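Local coordinates for glycosyl hydrolases family 31 family protein (Aspergillus niger, PDB 6DRU) that releases alpha-xylose from the non-reducing terminal glucose of xyloglucan oligosaccharides, at residues A397-N409 / F420-Q432. Residues are numbered along the deposited sequence; the frame is centred on the assembly and turned at random.
Sequences ADGGALGEAYENN and FTLPNVNYAAGTQ. With BGC (beta-D-glucopyranose), chain F.
F420 meets N408 at the start of 420-432: ND2 lies 3.3 Å from ring atom CD2, and the amide and ring planes stand 75° apart. That amide is hydrogen-bonded at both ends to the second subunit, to R363 and P351. A water ties F420 O to E407 N. L422, with CG anti to its carbonyl carbon and the chain extended beyond, lays CD2 against A405 O (3.8 Å), and L121 of the fourth subunit packs on the same leucine. P423 brings CD to 3.2 Å from E407 OE2, while CG rests on the backbone of G400. In this GH31 TIM-barrel domain, 397-409 lies in the loop between strand 391-394 and helix 413-417, just past the active-site residue D395; the same loop holds a beta-D-glucopyranose, E404 OE2 accepting from O4 (2.6 Å) and N409 ND2 donating to O4. V425 lays CG2 on one face of the Y427 ring, offset toward its rim. Y427 OH accepts from G400 N (3.1 Å, N-H...O angle 145°) and donates to Q432 OE1 (2.9 Å), nearly in line with its C=O (163°). Q432, bent at chi2, turns its amide toward G400, and E196 takes its NE2.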
ATOM      1  N   ALA A 397      28.118   3.744  -6.784  1.00 60.39           N
ATOM      2  CA  ALA A 397      26.897   4.149  -7.472  1.00 63.12           C
ATOM      3  C   ALA A 397      25.967   2.961  -7.707  1.00 57.84           C
ATOM      4  O   ALA A 397      25.390   2.806  -8.786  1.00 61.48           O
ATOM      5  CB  ALA A 397      27.226   4.838  -8.792  1.00 50.53           C
ATOM      6  N   ASP A 398      25.805   2.113  -6.688  1.00 54.83           N
ATOM      7  CA  ASP A 398      24.947   0.942  -6.829  1.00 59.44           C
ATOM      8  C   ASP A 398      23.479   1.328  -6.950  1.00 68.39           C
ATOM      9  O   ASP A 398      22.712   0.635  -7.631  1.00 73.36           O
ATOM     10  CB  ASP A 398      25.155  -0.007  -5.647  1.00 64.46           C
ATOM     11  CG  ASP A 398      26.555  -0.602  -5.612  1.00 77.08           C
ATOM     12  OD1 ASP A 398      27.494   0.100  -5.174  1.00 72.44           O
ATOM     13  OD2 ASP A 398      26.718  -1.772  -6.021  1.00 74.71           O
ATOM     14  N   GLY A 399      23.072   2.412  -6.315  1.00 65.55           N
ATOM     15  CA  GLY A 399      21.700   2.863  -6.382  1.00 63.42           C
ATOM     16  C   GLY A 399      20.975   2.653  -5.064  1.00 71.34           C
ATOM     17  O   GLY A 399      21.217   1.682  -4.334  1.00 71.74           O
ATOM     18  N   GLY A 400      20.056   3.567  -4.763  1.00 65.06           N
ATOM     19  CA  GLY A 400      19.315   3.522  -3.518  1.00 61.91           C
ATOM     20  C   GLY A 400      20.104   4.096  -2.359  1.00 57.43           C
ATOM     21  O   GLY A 400      20.150   5.315  -2.175  1.00 59.97           O
ATOM     22  N   ALA A 401      20.727   3.225  -1.570  1.00 52.00           N
ATOM     23  CA  ALA A 401      21.642   3.658  -0.523  1.00 57.17           C
ATOM     24  C   ALA A 401      22.975   4.052  -1.159  1.00 56.07           C
ATOM     25  O   ALA A 401      23.106   4.138  -2.383  1.00 64.15           O
ATOM     26  CB  ALA A 401      21.802   2.565   0.531  1.00 52.81           C
ATOM     27  N   LEU A 402      23.992   4.287  -0.336  1.00 55.67           N
ATOM     28  CA  LEU A 402      25.295   4.719  -0.839  1.00 61.63           C
ATOM     29  C   LEU A 402      26.247   3.525  -0.923  1.00 68.23           C
ATOM     30  O   LEU A 402      27.231   3.411  -0.192  1.00 68.67           O
ATOM     31  CB  LEU A 402      25.858   5.836   0.036  1.00 56.98           C
ATOM     32  CG  LEU A 402      27.071   6.582  -0.527  1.00 59.51           C
ATOM     33  CD1 LEU A 402      26.862   6.935  -1.993  1.00 57.51           C
ATOM     34  CD2 LEU A 402      27.356   7.831   0.290  1.00 56.22           C
ATOM     35  N   GLY A 403      25.913   2.606  -1.831  1.00 54.33           N
ATOM     36  CA  GLY A 403      26.837   1.576  -2.256  1.00 66.53           C
ATOM     37  C   GLY A 403      26.857   0.307  -1.430  1.00 66.84           C
ATOM     38  O   GLY A 403      27.494  -0.670  -1.849  1.00 67.70           O
ATOM     39  N   GLU A 404      26.196   0.276  -0.277  1.00 56.34           N
ATOM     40  CA  GLU A 404      26.229  -0.883   0.599  1.00 46.28           C
ATOM     41  C   GLU A 404      24.827  -1.438   0.810  1.00 56.37           C
ATOM     42  O   GLU A 404      23.821  -0.785   0.518  1.00 57.11           O
ATOM     43  CB  GLU A 404      26.861  -0.540   1.954  1.00 56.43           C
ATOM     44  CG  GLU A 404      28.234   0.100   1.855  1.00 58.09           C
ATOM     45  CD  GLU A 404      29.322  -0.900   1.517  1.00 67.10           C
ATOM     46  OE1 GLU A 404      29.039  -2.117   1.525  1.00 70.31           O
ATOM     47  OE2 GLU A 404      30.460  -0.468   1.240  1.00 68.44           O
ATOM     48  N   ALA A 405      24.775  -2.664   1.326  1.00 59.56           N
ATOM     49  CA  ALA A 405      23.521  -3.335   1.638  1.00 53.07           C
ATOM     50  C   ALA A 405      22.962  -2.929   2.994  1.00 55.20           C
ATOM     51  O   ALA A 405      21.995  -3.538   3.462  1.00 67.08           O
ATOM     52  CB  ALA A 405      23.707  -4.852   1.585  1.00 56.84           C
ATOM     53  N   TYR A 406      23.561  -1.929   3.634  1.00 56.60           N
ATOM     54  CA  TYR A 406      23.085  -1.398   4.899  1.00 56.27           C
ATOM     55  C   TYR A 406      23.013   0.118   4.809  1.00 61.22           C
ATOM     56  O   TYR A 406      23.740   0.746   4.033  1.00 59.30           O
ATOM     57  CB  TYR A 406      23.996  -1.816   6.062  1.00 48.97           C
ATOM     58  CG  TYR A 406      25.473  -1.675   5.764  1.00 62.33           C
ATOM     59  CD1 TYR A 406      26.128  -0.462   5.940  1.00 63.90           C
ATOM     60  CD2 TYR A 406      26.215  -2.757   5.305  1.00 61.02           C
ATOM     61  CE1 TYR A 406      27.478  -0.332   5.667  1.00 66.31           C
ATOM     62  CE2 TYR A 406      27.564  -2.637   5.029  1.00 58.68           C
ATOM     63  CZ  TYR A 406      28.190  -1.423   5.212  1.00 64.35           C
ATOM     64  OH  TYR A 406      29.533  -1.299   4.939  1.00 57.88           O
ATOM     65  N   GLU A 407      22.123   0.701   5.602  1.00 55.12           N
ATOM     66  CA  GLU A 407      21.991   2.147   5.654  1.00 56.29           C
ATOM     67  C   GLU A 407      22.948   2.734   6.688  1.00 58.23           C
ATOM     68  O   GLU A 407      23.600   2.016   7.452  1.00 58.18           O
ATOM     69  CB  GLU A 407      20.548   2.545   5.970  1.00 54.02           C
ATOM     70  CG  GLU A 407      19.675   2.745   4.742  1.00 51.73           C
ATOM     71  CD  GLU A 407      20.035   3.999   3.964  1.00 58.53           C
ATOM     72  OE1 GLU A 407      20.818   4.825   4.483  1.00 56.96           O
ATOM     73  OE2 GLU A 407      19.536   4.160   2.832  1.00 60.69           O
ATOM     74  N   ASN A 408      23.037   4.066   6.689  1.00 60.14           N
ATOM     75  CA  ASN A 408      23.872   4.809   7.636  1.00 56.87           C
ATOM     76  C   ASN A 408      25.350   4.479   7.434  1.00 61.98           C
ATOM     77  O   ASN A 408      26.084   4.184   8.379  1.00 58.22           O
ATOM     78  CB  ASN A 408      23.433   4.560   9.081  1.00 50.72           C
ATOM     79  CG  ASN A 408      21.971   4.892   9.308  1.00 60.72           C
ATOM     80  OD1 ASN A 408      21.575   6.059   9.280  1.00 56.05           O
ATOM     81  ND2 ASN A 408      21.157   3.865   9.529  1.00 56.51           N
ATOM     82  N   ASN A 409      25.778   4.520   6.174  1.00 61.58           N
ATOM     83  CA  ASN A 409      27.164   4.240   5.838  1.00 59.11           C
ATOM     84  C   ASN A 409      28.095   5.225   6.537  1.00 52.72           C
ATOM     85  O   ASN A 409      27.726   6.366   6.831  1.00 56.45           O
ATOM     86  CB  ASN A 409      27.362   4.303   4.323  1.00 52.85           C
ATOM     87  CG  ASN A 409      28.672   3.689   3.877  1.00 63.67           C
ATOM     88  OD1 ASN A 409      29.381   3.067   4.668  1.00 78.02           O
ATOM     89  ND2 ASN A 409      29.001   3.857   2.600  1.00 59.91           N
ATOM     90  N   PHE A 420      17.742  -1.011   9.424  1.00 55.32           N
ATOM     91  CA  PHE A 420      17.011   0.062   8.764  1.00 54.10           C
ATOM     92  C   PHE A 420      16.719  -0.348   7.326  1.00 57.47           C
ATOM     93  O   PHE A 420      17.615  -0.802   6.607  1.00 60.78           O
ATOM     94  CB  PHE A 420      17.815   1.363   8.797  1.00 55.26           C
ATOM     95  CG  PHE A 420      17.851   2.027  10.149  1.00 63.21           C
ATOM     96  CD1 PHE A 420      16.798   2.822  10.577  1.00 61.41           C
ATOM     97  CD2 PHE A 420      18.944   1.867  10.988  1.00 65.39           C
ATOM     98  CE1 PHE A 420      16.831   3.437  11.818  1.00 47.91           C
ATOM     99  CE2 PHE A 420      18.982   2.481  12.229  1.00 58.22           C
ATOM    100  CZ  PHE A 420      17.926   3.266  12.644  1.00 44.77           C
ATOM    101  N   THR A 421      15.464  -0.193   6.908  1.00 55.13           N
ATOM    102  CA  THR A 421      15.045  -0.672   5.597  1.00 55.47           C
ATOM    103  C   THR A 421      15.738   0.106   4.485  1.00 61.07           C
ATOM    104  O   THR A 421      15.919   1.325   4.574  1.00 65.13           O
ATOM    105  CB  THR A 421      13.529  -0.554   5.445  1.00 56.37           C
ATOM    106  OG1 THR A 421      12.888  -1.046   6.628  1.00 63.20           O
ATOM    107  CG2 THR A 421      13.052  -1.364   4.248  1.00 50.65           C
ATOM    108  N   LEU A 422      16.137  -0.607   3.436  1.00 52.91           N
ATOM    109  CA  LEU A 422      16.748   0.050   2.291  1.00 50.90           C
ATOM    110  C   LEU A 422      15.725   0.954   1.604  1.00 61.76           C
ATOM    111  O   LEU A 422      14.544   0.604   1.512  1.00 60.95           O
ATOM    112  CB  LEU A 422      17.295  -0.986   1.314  1.00 49.72           C
ATOM    113  CG  LEU A 422      18.513  -1.750   1.839  1.00 58.94           C
ATOM    114  CD1 LEU A 422      19.049  -2.720   0.795  1.00 47.47           C
ATOM    115  CD2 LEU A 422      19.601  -0.783   2.291  1.00 51.11           C
ATOM    116  N   PRO A 423      16.146   2.118   1.108  1.00 58.62           N
ATOM    117  CA  PRO A 423      15.181   3.155   0.718  1.00 54.79           C
ATOM    118  C   PRO A 423      14.589   2.910  -0.665  1.00 54.33           C
ATOM    119  O   PRO A 423      15.309   2.640  -1.629  1.00 59.50           O
ATOM    120  CB  PRO A 423      16.017   4.437   0.745  1.00 46.80           C
ATOM    121  CG  PRO A 423      17.391   3.972   0.388  1.00 47.82           C
ATOM    122  CD  PRO A 423      17.539   2.576   0.954  1.00 55.52           C
ATOM    123  N   ASN A 424      13.261   3.012  -0.753  1.00 58.02           N
ATOM    124  CA  ASN A 424      12.560   3.062  -2.036  1.00 53.11           C
ATOM    125  C   ASN A 424      12.437   4.531  -2.430  1.00 56.28           C
ATOM    126  O   ASN A 424      11.430   5.198  -2.183  1.00 63.94           O
ATOM    127  CB  ASN A 424      11.201   2.382  -1.934  1.00 47.93           C
ATOM    128  CG  ASN A 424      10.476   2.325  -3.266  1.00 60.36           C
ATOM    129  OD1 ASN A 424      11.069   2.554  -4.321  1.00 60.41           O
ATOM    130  ND2 ASN A 424       9.183   2.023  -3.224  1.00 61.61           N
ATOM    131  N   VAL A 425      13.495   5.040  -3.059  1.00 49.97           N
ATOM    132  CA  VAL A 425      13.629   6.468  -3.318  1.00 51.35           C
ATOM    133  C   VAL A 425      12.838   6.870  -4.557  1.00 56.31           C
ATOM    134  O   VAL A 425      12.398   6.016  -5.335  1.00 58.22           O
ATOM    135  CB  VAL A 425      15.110   6.864  -3.465  1.00 57.68           C
ATOM    136  CG1 VAL A 425      15.899   6.420  -2.247  1.00 51.92           C
ATOM    137  CG2 VAL A 425      15.694   6.260  -4.728  1.00 47.59           C
ATOM    138  N   ASN A 426      12.663   8.176  -4.746  1.00 64.67           N
ATOM    139  CA  ASN A 426      12.035   8.727  -5.939  1.00 52.91           C
ATOM    140  C   ASN A 426      13.098   9.083  -6.970  1.00 55.41           C
ATOM    141  O   ASN A 426      14.054   9.801  -6.660  1.00 51.43           O
ATOM    142  CB  ASN A 426      11.217   9.975  -5.597  1.00 54.81           C
ATOM    143  CG  ASN A 426       9.801   9.653  -5.169  1.00 54.85           C
ATOM    144  OD1 ASN A 426       9.224   8.656  -5.600  1.00 59.74           O
ATOM    145  ND2 ASN A 426       9.226  10.507  -4.328  1.00 56.34           N
ATOM    146  N   TYR A 427      12.928   8.580  -8.189  1.00 52.69           N
ATOM    147  CA  TYR A 427      13.739   8.971  -9.333  1.00 53.74           C
ATOM    148  C   TYR A 427      12.861   9.680 -10.356  1.00 54.18           C
ATOM    149  O   TYR A 427      11.634   9.724 -10.237  1.00 59.88           O
ATOM    150  CB  TYR A 427      14.416   7.763  -9.990  1.00 54.51           C
ATOM    151  CG  TYR A 427      15.470   7.081  -9.152  1.00 50.82           C
ATOM    152  CD1 TYR A 427      16.589   7.773  -8.704  1.00 54.15           C
ATOM    153  CD2 TYR A 427      15.358   5.736  -8.826  1.00 53.58           C
ATOM    154  CE1 TYR A 427      17.558   7.147  -7.942  1.00 64.67           C
ATOM    155  CE2 TYR A 427      16.319   5.100  -8.068  1.00 60.57           C
ATOM    156  CZ  TYR A 427      17.419   5.808  -7.630  1.00 71.18           C
ATOM    157  OH  TYR A 427      18.380   5.176  -6.873  1.00 61.68           O
ATOM    158  N   ALA A 428      13.511  10.238 -11.379  1.00 56.65           N
ATOM    159  CA  ALA A 428      12.774  10.827 -12.490  1.00 45.50           C
ATOM    160  C   ALA A 428      12.172   9.770 -13.402  1.00 52.65           C
ATOM    161  O   ALA A 428      11.238  10.073 -14.150  1.00 63.28           O
ATOM    162  CB  ALA A 428      13.686  11.753 -13.294  1.00 44.39           C
ATOM    163  N   ALA A 429      12.682   8.542 -13.357  1.00 57.14           N
ATOM    164  CA  ALA A 429      12.213   7.461 -14.210  1.00 57.77           C
ATOM    165  C   ALA A 429      11.327   6.469 -13.471  1.00 54.02           C
ATOM    166  O   ALA A 429      10.859   5.502 -14.080  1.00 64.51           O
ATOM    167  CB  ALA A 429      13.404   6.727 -14.834  1.00 57.48           C
ATOM    168  N   GLY A 430      11.091   6.679 -12.188  1.00 53.56           N
ATOM    169  CA  GLY A 430      10.300   5.769 -11.389  1.00 45.42           C
ATOM    170  C   GLY A 430      10.796   5.781  -9.959  1.00 52.60           C
ATOM    171  O   GLY A 430      11.439   6.729  -9.522  1.00 60.34           O
ATOM    172  N   THR A 431      10.476   4.716  -9.238  1.00 50.66           N
ATOM    173  CA  THR A 431      10.972   4.527  -7.886  1.00 47.80           C
ATOM    174  C   THR A 431      12.088   3.491  -7.886  1.00 53.45           C
ATOM    175  O   THR A 431      12.376   2.851  -8.900  1.00 55.51           O
ATOM    176  CB  THR A 431       9.847   4.100  -6.937  1.00 53.16           C
ATOM    177  OG1 THR A 431       9.343   2.818  -7.335  1.00 60.41           O
ATOM    178  CG2 THR A 431       8.719   5.120  -6.961  1.00 53.56           C
ATOM    179  N   GLN A 432      12.733   3.346  -6.728  1.00 53.58           N
ATOM    180  CA  GLN A 432      13.781   2.339  -6.593  1.00 48.50           C
ATOM    181  C   GLN A 432      13.244   0.941  -6.880  1.00 53.41           C
ATOM    182  O   GLN A 432      13.938   0.112  -7.478  1.00 57.71           O
ATOM    183  CB  GLN A 432      14.393   2.406  -5.194  1.00 54.19           C
ATOM    184  CG  GLN A 432      15.483   1.379  -4.939  1.00 51.19           C
ATOM    185  CD  GLN A 432      16.737   1.646  -5.747  1.00 58.97           C
ATOM    186  OE1 GLN A 432      16.991   2.774  -6.165  1.00 64.89           O
ATOM    187  NE2 GLN A 432      17.528   0.605  -5.972  1.00 66.97           N
TER
HETATM  188  C2  BGC F   5      32.703   0.804   4.848  1.00 78.70           C
HETATM  189  C3  BGC F   5      31.719   0.895   3.734  1.00 77.59           C
HETATM  190  C4  BGC F   5      32.122   2.032   2.777  1.00 70.77           C
HETATM  191  C5  BGC F   5      33.561   1.882   2.368  1.00 73.66           C
HETATM  192  C6  BGC F   5      33.983   3.081   1.528  1.00 72.71           C
HETATM  193  C1  BGC F   5      34.072   0.630   4.245  1.00 74.67           C
HETATM  194  O2  BGC F   5      32.394  -0.317   5.705  1.00 83.71           O
HETATM  195  O3  BGC F   5      30.464   1.139   4.257  1.00 76.03           O
HETATM  196  O4  BGC F   5      31.312   1.994   1.624  1.00 63.38           O
HETATM  197  O5  BGC F   5      34.390   1.815   3.511  1.00 79.50           O
HETATM  198  O6  BGC F   5      35.391   3.159   1.490  1.00 61.37           O
HETATM  199  O   HOH W   1      20.811   6.163  -5.723  1.00 60.32           O
HETATM  200  O   HOH W   2      20.415  -0.663   7.070  1.00 52.00           O